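PDB 5G5G: putative xanthine dehydrogenase YAGS fad-binding subunit from Escherichia coli, which probably oxidises aldehydes, serving as the molybdenum-binding chain of a three-subunit periplasmic aldehyde oxidase that carries a pterin cytosine dinucleotide cofactor. Local coordinates for residues A79-T82 with A83-G87; I105-Y108 with H109-I112; E118-E121 with Q122-A126; T318-Q321 with Q322-L326. All coordinates share one frame; numbering follows the deposited sequence.

Contact 1. Residues A79-T82 with A83-G87; sequences AVIT and ASNAG
Asn85 OD1 takes the backbone N-H of Thr82 at 2.9 Å in a nearly straight bond (169°), and Thr82 repays it: its OG1 receives Asn85 N at 3.0 Å. This reciprocal pair is a capping box, with Thr82 as the N-cap where the strand leads into a short, weakly bonded helix, about 83-86. Thr82 N sits above the plane of the Asn85 carbonyl group, while the other end of the same amide is better aligned: ND2 donates to Val80 O at 2.9 Å, with the acceptor close to the amide plane. One amide thus bonds to both Val80 and Thr82, and its two bonds should hold it from flipping. Thr82 OG1 lies between its own backbone N and carbonyl carbon (chi1 66°), the rotamer that turns the hydroxyl toward the first turn of the helix. A valine here would probably leave Asn85 N without its side-chain acceptor and weaken the start of the helix. Thr82 O receives weak bonds from both Ala86 N and Asn85 N. On the apolar side Ile81 CG2 and Ala86 CB lie 4.3 Å apart, and both residues pack on helix 250-262. The chemistry implies a cap that does double duty, giving Asn85 N a side-chain acceptor and Thr82 N one in return, while fixing how an outer strand of the sheet within this chain turns into helix.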
ATOM      1  N   ALA C  79     -15.295  -9.772  27.775  1.00 15.31           N
ATOM      2  CA  ALA C  79     -16.422 -10.430  27.092  1.00 16.00           C
ATOM      3  C   ALA C  79     -15.963 -10.936  25.723  1.00 15.61           C
ATOM      4  O   ALA C  79     -14.904 -10.551  25.213  1.00 14.28           O
ATOM      5  CB  ALA C  79     -17.548  -9.425  26.875  1.00 16.18           C
ATOM      6  N   VAL C  80     -16.800 -11.793  25.124  1.00 16.20           N
ATOM      7  CA  VAL C  80     -16.588 -12.178  23.732  1.00 16.51           C
ATOM      8  C   VAL C  80     -17.903 -11.955  22.985  1.00 17.14           C
ATOM      9  O   VAL C  80     -18.925 -12.531  23.373  1.00 17.82           O
ATOM     10  CB  VAL C  80     -16.177 -13.680  23.597  1.00 17.28           C
ATOM     11  CG1 VAL C  80     -15.889 -14.015  22.137  1.00 17.12           C
ATOM     12  CG2 VAL C  80     -14.964 -13.961  24.492  1.00 17.67           C
ATOM     13  N   ILE C  81     -17.861 -11.140  21.944  1.00 16.70           N
ATOM     14  CA  ILE C  81     -19.023 -10.823  21.117  1.00 17.10           C
ATOM     15  C   ILE C  81     -19.134 -11.825  19.987  1.00 16.57           C
ATOM     16  O   ILE C  81     -18.130 -12.085  19.326  1.00 16.27           O
ATOM     17  CB  ILE C  81     -18.915  -9.429  20.509  1.00 17.80           C
ATOM     18  CG1 ILE C  81     -18.519  -8.419  21.594  1.00 18.47           C
ATOM     19  CG2 ILE C  81     -20.211  -9.044  19.783  1.00 18.38           C
ATOM     20  CD1 ILE C  81     -19.308  -8.439  22.855  1.00 19.20           C
ATOM     21  N   THR C  82     -20.351 -12.329  19.743  1.00 16.45           N
ATOM     22  CA  THR C  82     -20.627 -13.247  18.643  1.00 16.54           C
ATOM     23  C   THR C  82     -21.945 -12.897  17.987  1.00 17.39           C
ATOM     24  O   THR C  82     -22.706 -12.167  18.569  1.00 17.72           O
ATOM     25  CB  THR C  82     -20.754 -14.694  19.162  1.00 16.92           C
ATOM     26  OG1 THR C  82     -21.919 -14.810  20.001  1.00 17.11           O
ATOM     27  CG2 THR C  82     -19.546 -15.071  19.989  1.00 16.57           C
ATOM     28  N   ALA C  83     -22.232 -13.463  16.811  1.00 18.29           N
ATOM     29  CA  ALA C  83     -23.565 -13.243  16.187  1.00 19.53           C
ATOM     30  C   ALA C  83     -24.642 -13.711  17.095  1.00 21.82           C
ATOM     31  O   ALA C  83     -25.701 -13.062  17.246  1.00 23.39           O
ATOM     32  CB  ALA C  83     -23.683 -13.933  14.836  1.00 19.16           C
ATOM     33  N   SER C  84     -24.398 -14.856  17.744  1.00 23.48           N
ATOM     34  CA  SER C  84     -25.344 -15.439  18.600  1.00 25.01           C
ATOM     35  C   SER C  84     -25.689 -14.556  19.814  1.00 25.08           C
ATOM     36  O   SER C  84     -26.855 -14.535  20.255  1.00 27.52           O
ATOM     37  CB  SER C  84     -24.819 -16.817  19.029  1.00 26.48           C
ATOM     38  OG  SER C  84     -25.768 -17.424  19.742  1.00 29.92           O
ATOM     39  N   ASN C  85     -24.719 -13.885  20.418  1.00 22.38           N
ATOM     40  CA  ASN C  85     -25.026 -13.061  21.593  1.00 22.34           C
ATOM     41  C   ASN C  85     -25.225 -11.577  21.300  1.00 22.25           C
ATOM     42  O   ASN C  85     -25.595 -10.835  22.197  1.00 21.61           O
ATOM     43  CB  ASN C  85     -24.045 -13.297  22.767  1.00 22.38           C
ATOM     44  CG  ASN C  85     -22.640 -12.767  22.484  1.00 21.05           C
ATOM     45  OD1 ASN C  85     -22.452 -11.830  21.692  1.00 19.70           O
ATOM     46  ND2 ASN C  85     -21.640 -13.375  23.145  1.00 20.81           N
ATOM     47  N   ALA C  86     -24.979 -11.147  20.060  1.00 21.90           N
ATOM     48  CA  ALA C  86     -25.135  -9.735  19.703  1.00 23.30           C
ATOM     49  C   ALA C  86     -26.618  -9.297  19.508  1.00 25.54           C
ATOM     50  O   ALA C  86     -26.891  -8.103  19.525  1.00 26.07           O
ATOM     51  CB  ALA C  86     -24.321  -9.405  18.461  1.00 22.82           C
ATOM     52  N   GLY C  87     -27.529 -10.248  19.318  1.00 26.84           N
ATOM     53  CA  GLY C  87     -28.947  -9.949  19.057  1.00 29.21           C
ATOM     54  C   GLY C  87     -29.188  -9.774  17.563  1.00 29.04           C
ATOM     55  O   GLY C  87     -28.257  -9.706  16.786  1.00 27.57           O
TER

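Contact 2. Residues I105-Y108 with H109-I112; sequences IEHY and HQAI
Tyr108 and His109 stack face to face in an offset pair, ring centroids 4.1 Å apart and planes inclined by 24°. Tyr108 CE2 lies over the centre of the imidazole, whereas His109 CD2 meets the phenol nearer its rim. At the imidazole edge, in its plane, a water lies 2.8 Å from His109 NE2; it also donates to Tyr108 OH and so bridges the polar ends of the stack. The phenol hydroxyl has a further hydrogen bond to an acidic side chain of another protein chain. A second flat group, the His107 ring, carries Gln110 CB over one face in a CH-pi contact, 3.7 Å from the centroid. With CG between its backbone N and carbonyl carbon (chi1 65°), His107 folds its ring across the turn, where ND1 donates to Tyr108 O.

These residues form a type II beta turn from His107 to Gln110, closed by Gln110 N to His107 O at 3.2 Å. From the last residue of the turn the extended Gln110 side chain reaches back to Glu106. Its OE1 accepts Glu106 N at 2.9 Å (170°), and NE2 gives a hydrogen to Glu106 OE2 at 2.9 Å, meeting it from above the carboxylate plane. A leucine in place of Gln110 would probably leave Glu106 N without its acceptor and the carboxylate without this donor. Arg98 engages Gln110 NE2 and Glu106 OE2 through its backbone, which implies a largely enclosed polar network that fixes the turn ahead of strand 111-117.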
ATOM      1  N   ILE C 105     -21.088 -18.799   6.860  1.00 22.02           N
ATOM      2  CA  ILE C 105     -19.833 -18.151   6.455  1.00 20.49           C
ATOM      3  C   ILE C 105     -19.920 -17.852   4.940  1.00 19.92           C
ATOM      4  O   ILE C 105     -20.098 -18.784   4.139  1.00 19.98           O
ATOM      5  CB  ILE C 105     -18.631 -19.048   6.714  1.00 20.45           C
ATOM      6  CG1 ILE C 105     -18.535 -19.438   8.229  1.00 21.15           C
ATOM      7  CG2 ILE C 105     -17.361 -18.404   6.224  1.00 19.76           C
ATOM      8  CD1 ILE C 105     -18.277 -18.272   9.158  1.00 20.92           C
ATOM      9  N   GLU C 106     -19.807 -16.573   4.612  1.00 18.81           N
ATOM     10  CA  GLU C 106     -19.847 -16.062   3.228  1.00 19.32           C
ATOM     11  C   GLU C 106     -18.489 -15.875   2.573  1.00 18.00           C
ATOM     12  O   GLU C 106     -18.402 -15.970   1.336  1.00 18.31           O
ATOM     13  CB  GLU C 106     -20.588 -14.750   3.172  1.00 20.57           C
ATOM     14  CG  GLU C 106     -22.011 -14.834   3.733  1.00 23.05           C
ATOM     15  CD  GLU C 106     -22.582 -13.454   3.863  1.00 25.25           C
ATOM     16  OE1 GLU C 106     -22.989 -12.939   2.855  1.00 28.91           O
ATOM     17  OE2 GLU C 106     -22.586 -12.849   4.945  1.00 25.80           O
ATOM     18  N   HIS C 107     -17.445 -15.661   3.348  1.00 16.32           N
ATOM     19  CA  HIS C 107     -16.093 -15.529   2.784  1.00 15.91           C
ATOM     20  C   HIS C 107     -15.028 -15.766   3.818  1.00 15.58           C
ATOM     21  O   HIS C 107     -15.276 -15.633   5.023  1.00 15.28           O
ATOM     22  CB  HIS C 107     -15.924 -14.143   2.052  1.00 15.04           C
ATOM     23  CG  HIS C 107     -16.005 -12.949   2.972  1.00 14.52           C
ATOM     24  ND1 HIS C 107     -14.918 -12.492   3.667  1.00 14.00           N
ATOM     25  CD2 HIS C 107     -17.044 -12.180   3.364  1.00 14.44           C
ATOM     26  CE1 HIS C 107     -15.261 -11.422   4.362  1.00 13.84           C
ATOM     27  NE2 HIS C 107     -16.559 -11.238   4.229  1.00 13.96           N
ATOM     28  N   TYR C 108     -13.812 -16.037   3.340  1.00 15.75           N
ATOM     29  CA  TYR C 108     -12.667 -16.213   4.202  1.00 15.25           C
ATOM     30  C   TYR C 108     -12.420 -14.919   5.001  1.00 14.95           C
ATOM     31  O   TYR C 108     -12.584 -13.780   4.487  1.00 13.31           O
ATOM     32  CB  TYR C 108     -11.458 -16.561   3.357  1.00 16.13           C
ATOM     33  CG  TYR C 108     -10.242 -16.898   4.137  1.00 16.73           C
ATOM     34  CD1 TYR C 108     -10.141 -18.088   4.872  1.00 18.03           C
ATOM     35  CD2 TYR C 108      -9.204 -16.025   4.180  1.00 17.18           C
ATOM     36  CE1 TYR C 108      -8.996 -18.353   5.598  1.00 20.05           C
ATOM     37  CE2 TYR C 108      -8.063 -16.288   4.873  1.00 18.66           C
ATOM     38  CZ  TYR C 108      -7.985 -17.445   5.605  1.00 20.30           C
ATOM     39  OH  TYR C 108      -6.815 -17.655   6.328  1.00 32.69           O
ATOM     40  N   HIS C 109     -12.039 -15.102   6.264  1.00 14.25           N
ATOM     41  CA  HIS C 109     -11.797 -13.939   7.170  1.00 13.67           C
ATOM     42  C   HIS C 109     -12.993 -13.055   7.458  1.00 13.15           C
ATOM     43  O   HIS C 109     -12.847 -11.995   8.063  1.00 13.42           O
ATOM     44  CB  HIS C 109     -10.591 -13.094   6.753  1.00 13.49           C
ATOM     45  CG  HIS C 109      -9.284 -13.701   7.103  1.00 13.76           C
ATOM     46  ND1 HIS C 109      -8.105 -13.133   6.717  1.00 14.08           N
ATOM     47  CD2 HIS C 109      -8.949 -14.816   7.806  1.00 14.77           C
ATOM     48  CE1 HIS C 109      -7.093 -13.827   7.181  1.00 14.51           C
ATOM     49  NE2 HIS C 109      -7.575 -14.866   7.838  1.00 14.61           N
ATOM     50  N   GLN C 110     -14.204 -13.499   7.159  1.00 13.62           N
ATOM     51  CA  GLN C 110     -15.372 -12.783   7.629  1.00 13.84           C
ATOM     52  C   GLN C 110     -15.403 -12.786   9.148  1.00 13.96           C
ATOM     53  O   GLN C 110     -15.106 -13.824   9.771  1.00 13.99           O
ATOM     54  CB  GLN C 110     -16.647 -13.427   7.085  1.00 14.90           C
ATOM     55  CG  GLN C 110     -17.955 -12.777   7.554  1.00 15.80           C
ATOM     56  CD  GLN C 110     -19.156 -13.442   6.891  1.00 16.88           C
ATOM     57  OE1 GLN C 110     -19.153 -14.659   6.630  1.00 17.97           O
ATOM     58  NE2 GLN C 110     -20.177 -12.637   6.575  1.00 17.87           N
ATOM     59  N   ALA C 111     -15.686 -11.633   9.743  1.00 13.38           N
ATOM     60  CA  ALA C 111     -15.622 -11.557  11.199  1.00 13.74           C
ATOM     61  C   ALA C 111     -16.669 -12.483  11.838  1.00 14.22           C
ATOM     62  O   ALA C 111     -17.841 -12.481  11.424  1.00 14.89           O
ATOM     63  CB  ALA C 111     -15.840 -10.158  11.675  1.00 13.63           C
ATOM     64  N   ILE C 112     -16.267 -13.266  12.837  1.00 14.42           N
ATOM     65  CA  ILE C 112     -17.197 -14.151  13.559  1.00 14.89           C
ATOM     66  C   ILE C 112     -17.253 -13.930  15.058  1.00 15.39           C
ATOM     67  O   ILE C 112     -18.162 -14.435  15.730  1.00 15.95           O
ATOM     68  CB  ILE C 112     -16.992 -15.648  13.248  1.00 15.73           C
ATOM     69  CG1 ILE C 112     -15.576 -16.104  13.664  1.00 15.76           C
ATOM     70  CG2 ILE C 112     -17.259 -15.892  11.776  1.00 16.19           C
ATOM     71  CD1 ILE C 112     -15.358 -17.605  13.552  1.00 16.76           C
TER
HETATM   72  O   HOH W   1      -5.668 -16.717   8.816  1.00 22.51           O

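Contact 3. Residues E118-E121 with Q122-A126; sequences ETFE and QARAA
This is an N-capped helix start: Thr119 caps helix 120-127 of the a/b hammerhead domain, just after strand 111-117. Thr119 OG1 accepts the backbone N-H of Gln122 at 3.2 Å, the capping bond, and also takes Gln122 NE2 at 3.0 Å. The hydroxyl is therefore gripped by the backbone and the side chain of the same residue. With CG anti to its carbonyl carbon (chi1 -80°) and the chain extended beyond it, Gln122 runs back alongside Thr119, and NE2 ends near both OG1 and CG2. Regular helical bonds follow at once, Ala123 N to Thr119 O and Arg124 N to Phe120 O, the latter at 171°.

On the next face, Phe120 and Arg124 lie one turn apart. Phe120 CE2 approaches a face of the guanidinium group, 3.6 Å from NH1, with the two planes 62° apart. The bend of the arginine at chi3 brings its head back over the first turn, where Glu121 CG lies near NH2. The neighbourhood belongs to a subunit interface: a basic side chain of another protein chain makes a cation-pi contact with Phe120. Within the chain, Ala123 and Ala126 face strand 111-117, and Glu118 OE1 forms a salt bridge with Arg264. Across the helix surface, a water donates to Glu121 O at 2.8 Å and accepts from Arg124 NE at 2.9 Å, in the plane of the guanidinium edge.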
ATOM      1  N   GLU C 118      -8.616  -6.016  28.655  1.00 14.84           N
ATOM      2  CA  GLU C 118      -8.079  -4.838  29.324  1.00 15.70           C
ATOM      3  C   GLU C 118      -6.898  -4.234  28.559  1.00 14.59           C
ATOM      4  O   GLU C 118      -6.695  -3.019  28.603  1.00 13.84           O
ATOM      5  CB  GLU C 118      -7.643  -5.225  30.726  1.00 17.96           C
ATOM      6  CG  GLU C 118      -8.820  -5.496  31.637  1.00 20.59           C
ATOM      7  CD  GLU C 118      -9.517  -4.237  32.114  1.00 23.48           C
ATOM      8  OE1 GLU C 118      -9.060  -3.101  31.802  1.00 25.54           O
ATOM      9  OE2 GLU C 118     -10.534  -4.374  32.806  1.00 26.28           O
ATOM     10  N   THR C 119      -6.166  -5.085  27.848  1.00 13.57           N
ATOM     11  CA  THR C 119      -5.025  -4.655  27.064  1.00 13.27           C
ATOM     12  C   THR C 119      -5.050  -5.283  25.687  1.00 12.88           C
ATOM     13  O   THR C 119      -5.633  -6.366  25.486  1.00 12.56           O
ATOM     14  CB  THR C 119      -3.674  -4.973  27.743  1.00 13.51           C
ATOM     15  OG1 THR C 119      -3.513  -6.387  27.814  1.00 13.54           O
ATOM     16  CG2 THR C 119      -3.602  -4.377  29.106  1.00 14.02           C
ATOM     17  N   PHE C 120      -4.376  -4.628  24.744  1.00 12.63           N
ATOM     18  CA  PHE C 120      -4.196  -5.193  23.389  1.00 12.88           C
ATOM     19  C   PHE C 120      -3.623  -6.640  23.399  1.00 12.94           C
ATOM     20  O   PHE C 120      -4.120  -7.544  22.704  1.00 13.20           O
ATOM     21  CB  PHE C 120      -3.283  -4.286  22.569  1.00 12.93           C
ATOM     22  CG  PHE C 120      -2.995  -4.805  21.212  1.00 13.41           C
ATOM     23  CD1 PHE C 120      -3.976  -4.932  20.299  1.00 13.99           C
ATOM     24  CD2 PHE C 120      -1.718  -5.231  20.899  1.00 13.76           C
ATOM     25  CE1 PHE C 120      -3.713  -5.443  19.049  1.00 14.32           C
ATOM     26  CE2 PHE C 120      -1.428  -5.695  19.647  1.00 14.42           C
ATOM     27  CZ  PHE C 120      -2.414  -5.844  18.732  1.00 14.15           C
ATOM     28  N   GLU C 121      -2.563  -6.837  24.132  1.00 13.37           N
ATOM     29  CA  GLU C 121      -1.900  -8.127  24.111  1.00 14.08           C
ATOM     30  C   GLU C 121      -2.786  -9.223  24.691  1.00 14.12           C
ATOM     31  O   GLU C 121      -2.791 -10.367  24.216  1.00 13.78           O
ATOM     32  CB  GLU C 121      -0.552  -8.055  24.858  1.00 15.02           C
ATOM     33  CG  GLU C 121       0.405  -7.025  24.203  1.00 15.21           C
ATOM     34  CD  GLU C 121       0.245  -5.551  24.687  1.00 16.12           C
ATOM     35  OE1 GLU C 121      -0.643  -5.214  25.518  1.00 16.22           O
ATOM     36  OE2 GLU C 121       1.006  -4.666  24.142  1.00 16.17           O
ATOM     37  N   GLN C 122      -3.497  -8.881  25.762  1.00 13.99           N
ATOM     38  CA  GLN C 122      -4.421  -9.863  26.351  1.00 14.66           C
ATOM     39  C   GLN C 122      -5.573 -10.198  25.392  1.00 14.30           C
ATOM     40  O   GLN C 122      -5.980 -11.392  25.313  1.00 14.26           O
ATOM     41  CB  GLN C 122      -4.936  -9.392  27.678  1.00 14.87           C
ATOM     42  CG  GLN C 122      -3.923  -9.636  28.792  1.00 15.60           C
ATOM     43  CD  GLN C 122      -4.322  -9.122  30.143  1.00 16.08           C
ATOM     44  OE1 GLN C 122      -4.364  -9.881  31.133  1.00 16.16           O
ATOM     45  NE2 GLN C 122      -4.650  -7.822  30.212  1.00 16.59           N
ATOM     46  N   ALA C 123      -6.076  -9.193  24.666  1.00 13.84           N
ATOM     47  CA  ALA C 123      -7.141  -9.443  23.676  1.00 13.78           C
ATOM     48  C   ALA C 123      -6.692 -10.347  22.546  1.00 13.89           C
ATOM     49  O   ALA C 123      -7.393 -11.300  22.189  1.00 13.57           O
ATOM     50  CB  ALA C 123      -7.687  -8.154  23.141  1.00 13.73           C
ATOM     51  N   ARG C 124      -5.496 -10.055  21.990  1.00 13.61           N
ATOM     52  CA  ARG C 124      -4.918 -10.862  20.933  1.00 13.92           C
ATOM     53  C   ARG C 124      -4.731 -12.329  21.358  1.00 14.37           C
ATOM     54  O   ARG C 124      -5.141 -13.256  20.620  1.00 13.86           O
ATOM     55  CB  ARG C 124      -3.591 -10.261  20.445  1.00 14.06           C
ATOM     56  CG  ARG C 124      -2.977 -11.090  19.323  1.00 14.83           C
ATOM     57  CD  ARG C 124      -1.741 -10.401  18.771  1.00 14.68           C
ATOM     58  NE  ARG C 124      -0.805 -10.129  19.836  1.00 14.74           N
ATOM     59  CZ  ARG C 124       0.233  -9.298  19.778  1.00 14.95           C
ATOM     60  NH1 ARG C 124       0.491  -8.616  18.672  1.00 14.89           N
ATOM     61  NH2 ARG C 124       1.002  -9.152  20.839  1.00 15.14           N
ATOM     62  N   ALA C 125      -4.104 -12.524  22.524  1.00 14.11           N
ATOM     63  CA  ALA C 125      -3.848 -13.849  23.054  1.00 14.78           C
ATOM     64  C   ALA C 125      -5.140 -14.611  23.291  1.00 15.25           C
ATOM     65  O   ALA C 125      -5.183 -15.840  22.977  1.00 16.73           O
ATOM     66  CB  ALA C 125      -3.015 -13.780  24.311  1.00 15.28           C
ATOM     67  N   ALA C 126      -6.159 -13.939  23.838  1.00 14.75           N
ATOM     68  CA  ALA C 126      -7.442 -14.593  24.094  1.00 15.64           C
ATOM     69  C   ALA C 126      -8.183 -14.980  22.807  1.00 15.49           C
ATOM     70  O   ALA C 126      -8.849 -16.005  22.765  1.00 15.87           O
ATOM     71  CB  ALA C 126      -8.342 -13.749  25.006  1.00 15.73           C
TER
HETATM   72  O   HOH W   2      -0.555 -11.024  22.617  1.00 13.28           O

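Contact 4. Residues T318-Q321 with Q322-L326; sequences TAVQ and QSELL
Gln321 O accepts Glu324 N at 2.9 Å, directly after a type I beta turn from Thr318 to Gln321, and the chain winds on through helical angles at 322-324 without settling into a regular helix. A second bond across the bend, Ser323 N to Val320 O, is weak. Further on, Gln322 O receives both Leu325 N and Leu326 N.

The Gln322 side chain does most of the work. Its CG stands between the backbone N and carbonyl carbon (chi1 76°) and the chain then bends at chi2 (-76°), which folds the amide back over the preceding turn. NE2 shares its hydrogens between Ala319 O at 2.9 Å and Ser323 OG at 3.0 Å. Both acceptors lie close to the amide plane, though NE2 itself stands above the carbonyl plane of Ala319. OE1 takes a hydrogen from a water at 2.7 Å; that water also donates to Thr318 O and accepts from Gln322 N. The buried amide is thus matched on both of its polar atoms, and its rotation is set.

Glu324 lays CB and CG against Gln321 O, CB at 3.3 Å, while OE2 bonds to Thr334 OG1; an acetate, probably from the crystallisation liquor, lies about 3 Å from this side chain (nearest atoms). Gln321 NE2 reaches Glu354 OE2, and Ser323 OG is held to His304 ND1. This loop between strands 299-310 and 331-340 thereby packs Val320 on both strands, Leu325 on strand 429-441 and Leu326 on helix 354-372.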
ATOM      1  N   THR C 318     -17.546  -2.146 -13.387  1.00 16.87           N
ATOM      2  CA  THR C 318     -18.214  -1.490 -14.551  1.00 17.68           C
ATOM      3  C   THR C 318     -17.180  -1.116 -15.626  1.00 15.82           C
ATOM      4  O   THR C 318     -17.046   0.049 -16.020  1.00 15.66           O
ATOM      5  CB  THR C 318     -19.058  -0.289 -14.092  1.00 18.93           C
ATOM      6  OG1 THR C 318     -18.310   0.527 -13.188  1.00 20.82           O
ATOM      7  CG2 THR C 318     -20.281  -0.802 -13.358  1.00 21.34           C
ATOM      8  N   ALA C 319     -16.539  -2.138 -16.169  1.00 14.48           N
ATOM      9  CA  ALA C 319     -15.390  -1.932 -17.036  1.00 14.36           C
ATOM     10  C   ALA C 319     -15.664  -1.571 -18.514  1.00 14.47           C
ATOM     11  O   ALA C 319     -14.718  -1.362 -19.238  1.00 14.38           O
ATOM     12  CB  ALA C 319     -14.485  -3.153 -16.958  1.00 13.93           C
ATOM     13  N   VAL C 320     -16.914  -1.450 -18.928  1.00 14.81           N
ATOM     14  CA  VAL C 320     -17.215  -1.165 -20.344  1.00 16.25           C
ATOM     15  C   VAL C 320     -17.733   0.237 -20.518  1.00 16.55           C
ATOM     16  O   VAL C 320     -17.870   0.693 -21.635  1.00 16.64           O
ATOM     17  CB  VAL C 320     -18.181  -2.185 -20.948  1.00 16.85           C
ATOM     18  CG1 VAL C 320     -17.630  -3.587 -20.762  1.00 17.35           C
ATOM     19  CG2 VAL C 320     -19.559  -2.085 -20.326  1.00 17.67           C
ATOM     20  N   GLN C 321     -18.040   0.935 -19.424  1.00 17.54           N
ATOM     21  CA  GLN C 321     -18.676   2.253 -19.568  1.00 20.31           C
ATOM     22  C   GLN C 321     -17.859   3.236 -20.367  1.00 18.84           C
ATOM     23  O   GLN C 321     -18.433   3.938 -21.213  1.00 20.54           O
ATOM     24  CB  GLN C 321     -19.063   2.913 -18.225  1.00 24.56           C
ATOM     25  CG  GLN C 321     -19.424   4.417 -18.395  1.00 29.77           C
ATOM     26  CD  GLN C 321     -19.807   5.119 -17.090  1.00 36.62           C
ATOM     27  OE1 GLN C 321     -20.990   5.406 -16.843  1.00 41.92           O
ATOM     28  NE2 GLN C 321     -18.803   5.406 -16.257  1.00 35.53           N
ATOM     29  N   GLN C 322     -16.545   3.329 -20.143  1.00 16.64           N
ATOM     30  CA  GLN C 322     -15.754   4.309 -20.864  1.00 15.62           C
ATOM     31  C   GLN C 322     -15.783   4.071 -22.346  1.00 15.77           C
ATOM     32  O   GLN C 322     -15.665   5.025 -23.132  1.00 16.24           O
ATOM     33  CB  GLN C 322     -14.280   4.369 -20.454  1.00 15.92           C
ATOM     34  CG  GLN C 322     -13.392   3.252 -20.952  1.00 15.41           C
ATOM     35  CD  GLN C 322     -13.614   1.966 -20.183  1.00 15.26           C
ATOM     36  OE1 GLN C 322     -13.410   1.947 -18.965  1.00 16.16           O
ATOM     37  NE2 GLN C 322     -13.967   0.891 -20.877  1.00 14.82           N
ATOM     38  N   SER C 323     -15.972   2.827 -22.730  1.00 14.70           N
ATOM     39  CA  SER C 323     -15.985   2.498 -24.148  1.00 15.42           C
ATOM     40  C   SER C 323     -17.227   3.026 -24.862  1.00 16.15           C
ATOM     41  O   SER C 323     -17.285   2.996 -26.120  1.00 17.57           O
ATOM     42  CB  SER C 323     -15.844   0.986 -24.340  1.00 15.07           C
ATOM     43  OG  SER C 323     -14.620   0.565 -23.788  1.00 14.62           O
ATOM     44  N   GLU C 324     -18.233   3.438 -24.091  1.00 15.99           N
ATOM     45  CA  GLU C 324     -19.433   4.023 -24.634  1.00 17.52           C
ATOM     46  C   GLU C 324     -19.233   5.473 -25.003  1.00 16.98           C
ATOM     47  O   GLU C 324     -20.061   6.022 -25.743  1.00 17.72           O
ATOM     48  CB  GLU C 324     -20.618   3.934 -23.652  1.00 19.13           C
ATOM     49  CG  GLU C 324     -20.924   2.453 -23.326  1.00 21.29           C
ATOM     50  CD  GLU C 324     -21.871   2.192 -22.163  1.00 24.84           C
ATOM     51  OE1 GLU C 324     -22.339   3.158 -21.499  1.00 26.59           O
ATOM     52  OE2 GLU C 324     -22.109   0.985 -21.883  1.00 28.90           O
ATOM     53  N   LEU C 325     -18.194   6.106 -24.494  1.00 16.07           N
ATOM     54  CA  LEU C 325     -18.035   7.584 -24.607  1.00 16.39           C
ATOM     55  C   LEU C 325     -16.681   8.048 -25.127  1.00 16.03           C
ATOM     56  O   LEU C 325     -16.562   9.184 -25.617  1.00 16.80           O
ATOM     57  CB  LEU C 325     -18.228   8.232 -23.205  1.00 15.76           C
ATOM     58  CG  LEU C 325     -19.656   8.206 -22.721  1.00 16.95           C
ATOM     59  CD1 LEU C 325     -19.750   8.580 -21.237  1.00 16.92           C
ATOM     60  CD2 LEU C 325     -20.561   9.093 -23.538  1.00 17.61           C
ATOM     61  N   LEU C 326     -15.648   7.230 -25.003  1.00 15.91           N
ATOM     62  CA  LEU C 326     -14.320   7.743 -25.255  1.00 15.54           C
ATOM     63  C   LEU C 326     -14.024   7.945 -26.742  1.00 16.00           C
ATOM     64  O   LEU C 326     -13.516   8.990 -27.083  1.00 17.16           O
ATOM     65  CB  LEU C 326     -13.246   6.875 -24.586  1.00 15.58           C
ATOM     66  CG  LEU C 326     -11.787   7.410 -24.558  1.00 15.15           C
ATOM     67  CD1 LEU C 326     -11.693   8.841 -24.060  1.00 14.95           C
ATOM     68  CD2 LEU C 326     -10.922   6.522 -23.671  1.00 15.04           C
TER
HETATM   69  O   HOH W   3     -15.678   2.030 -17.512  1.00 18.24           O

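Contacts 1, 2 and 3 all belong to the a/b hammerhead region. Contacts 1 and 2 are the nearest pair, centres about 15 Å and nearest atoms about 4 Å apart, and both reach one sheet in which strands 77-82 and 111-117 are neighbours. Contact 3 follows contact 2 along the chain, from strand 111-117 into helix 120-127, with centres about 21 Å apart; like contact 1 it caps a helix start with a threonine. Contact 4 stands apart in a molybdopterin cofactor-binding region, its centre about 33 Å from that of contact 2 and about 49 Å from that of contact 3. It is still no first-shell contact: the Gln321 side chain lies about 11 Å from the dioxothiomolybdenum ion.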